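Local coordinates for protein FACT complex subunit POB3 (Chaetomium thermophilum var. thermophilum, PDB 4KHB) that probably acts, as a subunit of the FACT histone chaperone, in reorganising nucleosomes during transcription, replication and repair, this piece being its N-terminal part, at residues 8-13 with 24-29; 149-154 with 178-183. One frame throughout, in Å; residues are numbered along the deposited sequence.

Contact 1 (8-13 with 24-29) closes before contact 2 (149-154 with 178-183) opens, so the two follow one another along the chain. Their centres lie about 33 Å apart, on opposite sides of the centre of the chain, and their nearest atoms are about 21 Å apart. They have no strand, beta-sheet or domain family in common. Contact 1 belongs to the antiparallel sheet of the N-terminal PH domain, at its outermost strand 8-11 and against helix 83-92. Contact 2 belongs to the SSRP1-type region, where strands 147-152 and 177-184 pair and the sheet continues into SPT16D. Each region thus has its own framework, and of the two contacts only the second touches the partner subunit.

Contact 1: residues 8-13 with 24-29; sequences ESFDHI and CRFAEN
Strands 8-11 and 24-27 run antiparallel, their axes 4.6 Å apart at closest approach, with E8-F26 and F10-C24 as hydrogen-bonded pairs and S9-R25 as the non-hydrogen-bonded pair between them. E8 N gives a nearly straight bond to F26 O at 2.9 Å, and F26 N returns one to E8 O. At the other pair C24 N meets F10 O almost head on, while F10 N reaches C24 O at 2.7 Å with a more bent N-H...O angle of 143°.

The side chains of E8, F10, C24 and F26 all leave toward one face. There the two phenylalanine side chains cross at about a right angle, F10 CE1 lying 3.7 Å from F26 CD2. The planes are 81° apart and the approach is oblique, neither a stack nor edge-to-face. In F10 the first torsion turns CG beside the backbone N (chi1 -65°), and F26 does likewise. Cysteine's small size suits the buried place of C24, whose CB is 4.0 Å from I13 CG1, just past the corner at H12, and whose side chain also meets L75 of strand 72-78. Helix 83-92 covers this face, with L86 and I89 on F10 and I89 also on F26. The carboxylate of E8 leads away from strand 24-27 to a salt bridge with R85, whose guanidinium also makes a cation-pi contact with F10 and a hydrogen bond to S9 O.

On the other face S9 OG lies 3.8 Å from R25 CG, so the short serine meets the aliphatic root of a long, exposed side chain. The helix-facing side is therefore mixed: F10, C24 and F26 supply carbon and E8 a charge, and R85 probably ties the edge strand to helix 83-92 by charge as well as by packing.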
# COMPACT_ATOMS: atom_id res chain seq x y z
N GLU H 8 19.33 -20.40 6.23
CA GLU H 8 18.27 -20.52 5.24
C GLU H 8 18.34 -19.35 4.28
O GLU H 8 18.23 -18.19 4.69
CB GLU H 8 16.89 -20.56 5.91
CG GLU H 8 16.59 -21.85 6.64
CD GLU H 8 16.32 -23.00 5.68
OE1 GLU H 8 16.04 -22.72 4.50
OE2 GLU H 8 16.39 -24.17 6.11
N SER H 9 18.54 -19.65 3.00
CA SER H 9 18.77 -18.60 2.02
C SER H 9 17.63 -18.55 1.01
O SER H 9 17.03 -19.58 0.68
CB SER H 9 20.11 -18.82 1.31
OG SER H 9 20.36 -17.78 0.38
N PHE H 10 17.34 -17.35 0.53
CA PHE H 10 16.26 -17.15 -0.43
C PHE H 10 16.73 -16.16 -1.48
O PHE H 10 17.29 -15.11 -1.14
CB PHE H 10 15.00 -16.64 0.27
CG PHE H 10 14.40 -17.61 1.24
CD1 PHE H 10 14.82 -17.66 2.56
CD2 PHE H 10 13.41 -18.50 0.82
CE1 PHE H 10 14.25 -18.56 3.46
CE2 PHE H 10 12.85 -19.40 1.70
CZ PHE H 10 13.27 -19.43 3.02
N ASP H 11 16.52 -16.49 -2.75
CA ASP H 11 17.04 -15.66 -3.83
C ASP H 11 15.98 -14.76 -4.44
O ASP H 11 14.78 -15.01 -4.31
CB ASP H 11 17.67 -16.55 -4.91
CG ASP H 11 19.17 -16.70 -4.73
OD1 ASP H 11 19.84 -15.67 -4.47
OD2 ASP H 11 19.67 -17.83 -4.85
N HIS H 12 16.44 -13.70 -5.11
CA HIS H 12 15.56 -12.78 -5.84
C HIS H 12 14.57 -12.06 -4.93
O HIS H 12 13.37 -12.02 -5.21
CB HIS H 12 14.83 -13.49 -6.98
CG HIS H 12 14.42 -12.58 -8.09
ND1 HIS H 12 15.32 -11.83 -8.82
CD2 HIS H 12 13.20 -12.28 -8.60
CE1 HIS H 12 14.68 -11.12 -9.72
NE2 HIS H 12 13.39 -11.37 -9.61
N ILE H 13 15.07 -11.49 -3.83
CA ILE H 13 14.21 -10.82 -2.87
C ILE H 13 14.47 -9.31 -2.86
O ILE H 13 15.63 -8.88 -2.89
CB ILE H 13 14.42 -11.39 -1.45
CG1 ILE H 13 14.22 -12.91 -1.45
CG2 ILE H 13 13.50 -10.71 -0.44
CD1 ILE H 13 12.84 -13.35 -1.92
N CYS H 24 18.62 -13.13 0.42
CA CYS H 24 18.14 -13.05 1.79
C CYS H 24 18.53 -14.28 2.60
O CYS H 24 18.14 -15.40 2.26
CB CYS H 24 16.61 -12.89 1.80
SG CYS H 24 15.91 -12.48 3.41
N ARG H 25 19.31 -14.08 3.65
CA ARG H 25 19.78 -15.17 4.49
C ARG H 25 19.25 -15.09 5.91
O ARG H 25 19.36 -14.05 6.56
CB ARG H 25 21.31 -15.24 4.51
CG ARG H 25 21.87 -15.91 3.26
CD ARG H 25 23.09 -15.24 2.68
NE ARG H 25 24.02 -16.23 2.15
CZ ARG H 25 25.04 -15.96 1.34
NH1 ARG H 25 25.25 -14.71 0.93
NH2 ARG H 25 25.82 -16.93 0.91
N PHE H 26 18.63 -16.18 6.36
CA PHE H 26 18.13 -16.26 7.73
C PHE H 26 19.06 -17.13 8.59
O PHE H 26 19.49 -18.21 8.17
CB PHE H 26 16.70 -16.80 7.74
CG PHE H 26 15.70 -15.86 7.13
CD1 PHE H 26 15.11 -14.87 7.90
CD2 PHE H 26 15.35 -15.97 5.80
CE1 PHE H 26 14.18 -14.00 7.35
CE2 PHE H 26 14.42 -15.11 5.23
CZ PHE H 26 13.84 -14.12 6.01
N ALA H 27 19.37 -16.64 9.79
CA ALA H 27 20.16 -17.39 10.78
C ALA H 27 19.53 -17.22 12.16
O ALA H 27 18.61 -16.42 12.33
CB ALA H 27 21.60 -16.92 10.81
N GLU H 28 20.04 -17.98 13.13
CA GLU H 28 19.56 -17.90 14.51
C GLU H 28 19.63 -16.50 15.12
O GLU H 28 18.78 -16.13 15.93
CB GLU H 28 20.32 -18.90 15.39
CG GLU H 28 19.46 -20.07 15.87
CD GLU H 28 20.25 -21.10 16.65
OE1 GLU H 28 21.47 -20.91 16.83
OE2 GLU H 28 19.65 -22.11 17.08
N ASN H 29 20.65 -15.72 14.75
CA ASN H 29 20.87 -14.42 15.38
C ASN H 29 20.21 -13.24 14.65
O ASN H 29 20.28 -12.10 15.12
CB ASN H 29 22.37 -14.15 15.56
CG ASN H 29 23.11 -14.06 14.24
OD1 ASN H 29 22.88 -14.86 13.33
ND2 ASN H 29 24.02 -13.09 14.14

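Contact 2: residues 149-154 with 178-183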
# COMPACT_ATOMS: atom_id res chain seq x y z
N ALA H 149 -4.78 15.21 6.57
CA ALA H 149 -3.91 15.05 5.41
C ALA H 149 -2.60 14.39 5.82
O ALA H 149 -1.95 14.84 6.77
CB ALA H 149 -3.65 16.40 4.75
N VAL H 150 -2.22 13.34 5.11
CA VAL H 150 -0.95 12.67 5.37
C VAL H 150 -0.05 12.89 4.16
O VAL H 150 -0.33 12.40 3.07
CB VAL H 150 -1.13 11.16 5.61
CG1 VAL H 150 0.21 10.50 5.87
CG2 VAL H 150 -2.07 10.92 6.78
N GLU H 151 1.03 13.64 4.36
CA GLU H 151 1.88 14.07 3.26
C GLU H 151 3.22 13.35 3.21
O GLU H 151 3.78 12.97 4.25
CB GLU H 151 2.10 15.59 3.30
CG GLU H 151 0.96 16.36 3.94
CD GLU H 151 1.09 17.86 3.73
OE1 GLU H 151 0.30 18.61 4.32
OE2 GLU H 151 1.98 18.27 2.96
N PHE H 152 3.73 13.17 2.00
CA PHE H 152 5.00 12.49 1.79
C PHE H 152 6.00 13.41 1.09
O PHE H 152 5.61 14.38 0.44
CB PHE H 152 4.78 11.21 0.98
CG PHE H 152 3.74 10.31 1.57
CD1 PHE H 152 4.07 9.42 2.58
CD2 PHE H 152 2.43 10.36 1.11
CE1 PHE H 152 3.11 8.59 3.13
CE2 PHE H 152 1.46 9.53 1.66
CZ PHE H 152 1.80 8.64 2.66
N ALA H 153 7.28 13.09 1.22
CA ALA H 153 8.34 13.85 0.55
C ALA H 153 9.12 12.93 -0.37
O ALA H 153 10.23 12.52 -0.03
CB ALA H 153 9.27 14.48 1.58
N PRO H 154 8.54 12.61 -1.53
CA PRO H 154 9.21 11.69 -2.46
C PRO H 154 10.42 12.35 -3.11
O PRO H 154 11.34 11.66 -3.54
CB PRO H 154 8.13 11.41 -3.50
CG PRO H 154 7.28 12.63 -3.50
CD PRO H 154 7.24 13.07 -2.06
N LEU H 178 3.72 8.56 -4.62
CA LEU H 178 2.63 8.98 -3.74
C LEU H 178 2.99 10.31 -3.08
O LEU H 178 4.08 10.46 -2.50
CB LEU H 178 2.34 7.91 -2.68
CG LEU H 178 1.14 8.16 -1.78
CD1 LEU H 178 -0.12 8.30 -2.61
CD2 LEU H 178 0.98 7.03 -0.77
N VAL H 179 2.08 11.27 -3.18
CA VAL H 179 2.33 12.62 -2.70
C VAL H 179 1.55 12.91 -1.42
O VAL H 179 2.09 13.49 -0.47
CB VAL H 179 1.96 13.66 -3.78
CG1 VAL H 179 2.11 15.07 -3.24
CG2 VAL H 179 2.83 13.49 -5.00
N GLU H 180 0.29 12.48 -1.39
CA GLU H 180 -0.61 12.82 -0.30
C GLU H 180 -1.80 11.86 -0.21
O GLU H 180 -2.28 11.38 -1.24
CB GLU H 180 -1.11 14.26 -0.47
CG GLU H 180 -1.99 14.78 0.65
CD GLU H 180 -2.63 16.11 0.30
OE1 GLU H 180 -3.35 16.18 -0.71
OE2 GLU H 180 -2.40 17.09 1.04
N ILE H 181 -2.24 11.56 1.01
CA ILE H 181 -3.50 10.84 1.21
C ILE H 181 -4.34 11.61 2.22
O ILE H 181 -3.83 12.07 3.25
CB ILE H 181 -3.27 9.41 1.75
CG1 ILE H 181 -2.24 8.67 0.89
CG2 ILE H 181 -4.59 8.63 1.77
CD1 ILE H 181 -2.06 7.22 1.25
N ARG H 182 -5.63 11.74 1.93
CA ARG H 182 -6.55 12.42 2.83
C ARG H 182 -7.62 11.47 3.35
O ARG H 182 -8.22 10.72 2.58
CB ARG H 182 -7.19 13.62 2.11
CG ARG H 182 -6.17 14.64 1.62
CD ARG H 182 -6.83 15.89 1.09
NE ARG H 182 -5.85 16.83 0.56
CZ ARG H 182 -6.07 18.14 0.42
NH1 ARG H 182 -7.24 18.65 0.77
NH2 ARG H 182 -5.12 18.92 -0.08
N PHE H 183 -7.87 11.51 4.65
CA PHE H 183 -8.86 10.64 5.25
C PHE H 183 -9.98 11.48 5.85
O PHE H 183 -9.73 12.54 6.42
CB PHE H 183 -8.23 9.79 6.36
CG PHE H 183 -7.18 8.83 5.86
CD1 PHE H 183 -7.55 7.56 5.42
CD2 PHE H 183 -5.84 9.18 5.84
CE1 PHE H 183 -6.59 6.67 4.96
CE2 PHE H 183 -4.88 8.30 5.39
CZ PHE H 183 -5.25 7.04 4.95
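This is an antiparallel pairing of two neighbouring strands, 149-152 and 178-183, buried in the SSRP1-type region of the chain. Their axes come within 4.7 Å, and strand 177-184 is an outermost strand of its sheet within this chain. V150 and I181 form a hydrogen-bonded pair, with V150 N 2.8 Å from I181 O and I181 N bonded back to V150 O. A third bond runs from F152 N to V179 O at 3.0 Å, its donor tilted 34° from the carbonyl plane.

F152 buries the largest share of any residue here. Its CG stands beside the backbone N (chi1 -53°), and the ring reaches across to strand 178-183, where CE2 lies 3.5 Å from L178 CD2. I181 CG1 comes to the edge of the same ring, 3.9 Å from F152 CE2, as does the peptide between V179 and E180. I132 of strand 127-133 and M41 of the SPT16D chain also pack on F152, so a large flat hydrocarbon suits a place bordered by both subunits. With the ring cut back to a methyl group, as in an alanine, L178 CD2 and I181 CG1 would probably lose their packing partner and a gap would open beside the interface. Branched V150 adds CG2 at the edge of the F183 ring, 4.1 Å from F183 CE2.

A149, E151, E180 and R182 line the other face. R182 NE donates to E180 OE1 at 2.9 Å, in the guanidinium plane but from above the carboxylate plane; R182 thereby probably offsets the closeness of the E180 and E151 carboxylates, and E151 OE1 is bonded by N141. Strand 178-183 pairs on its far side with an antiparallel strand of SPT16D, so edge strands join into one intersubunit sheet, consistent with a pairing of PH-like domains.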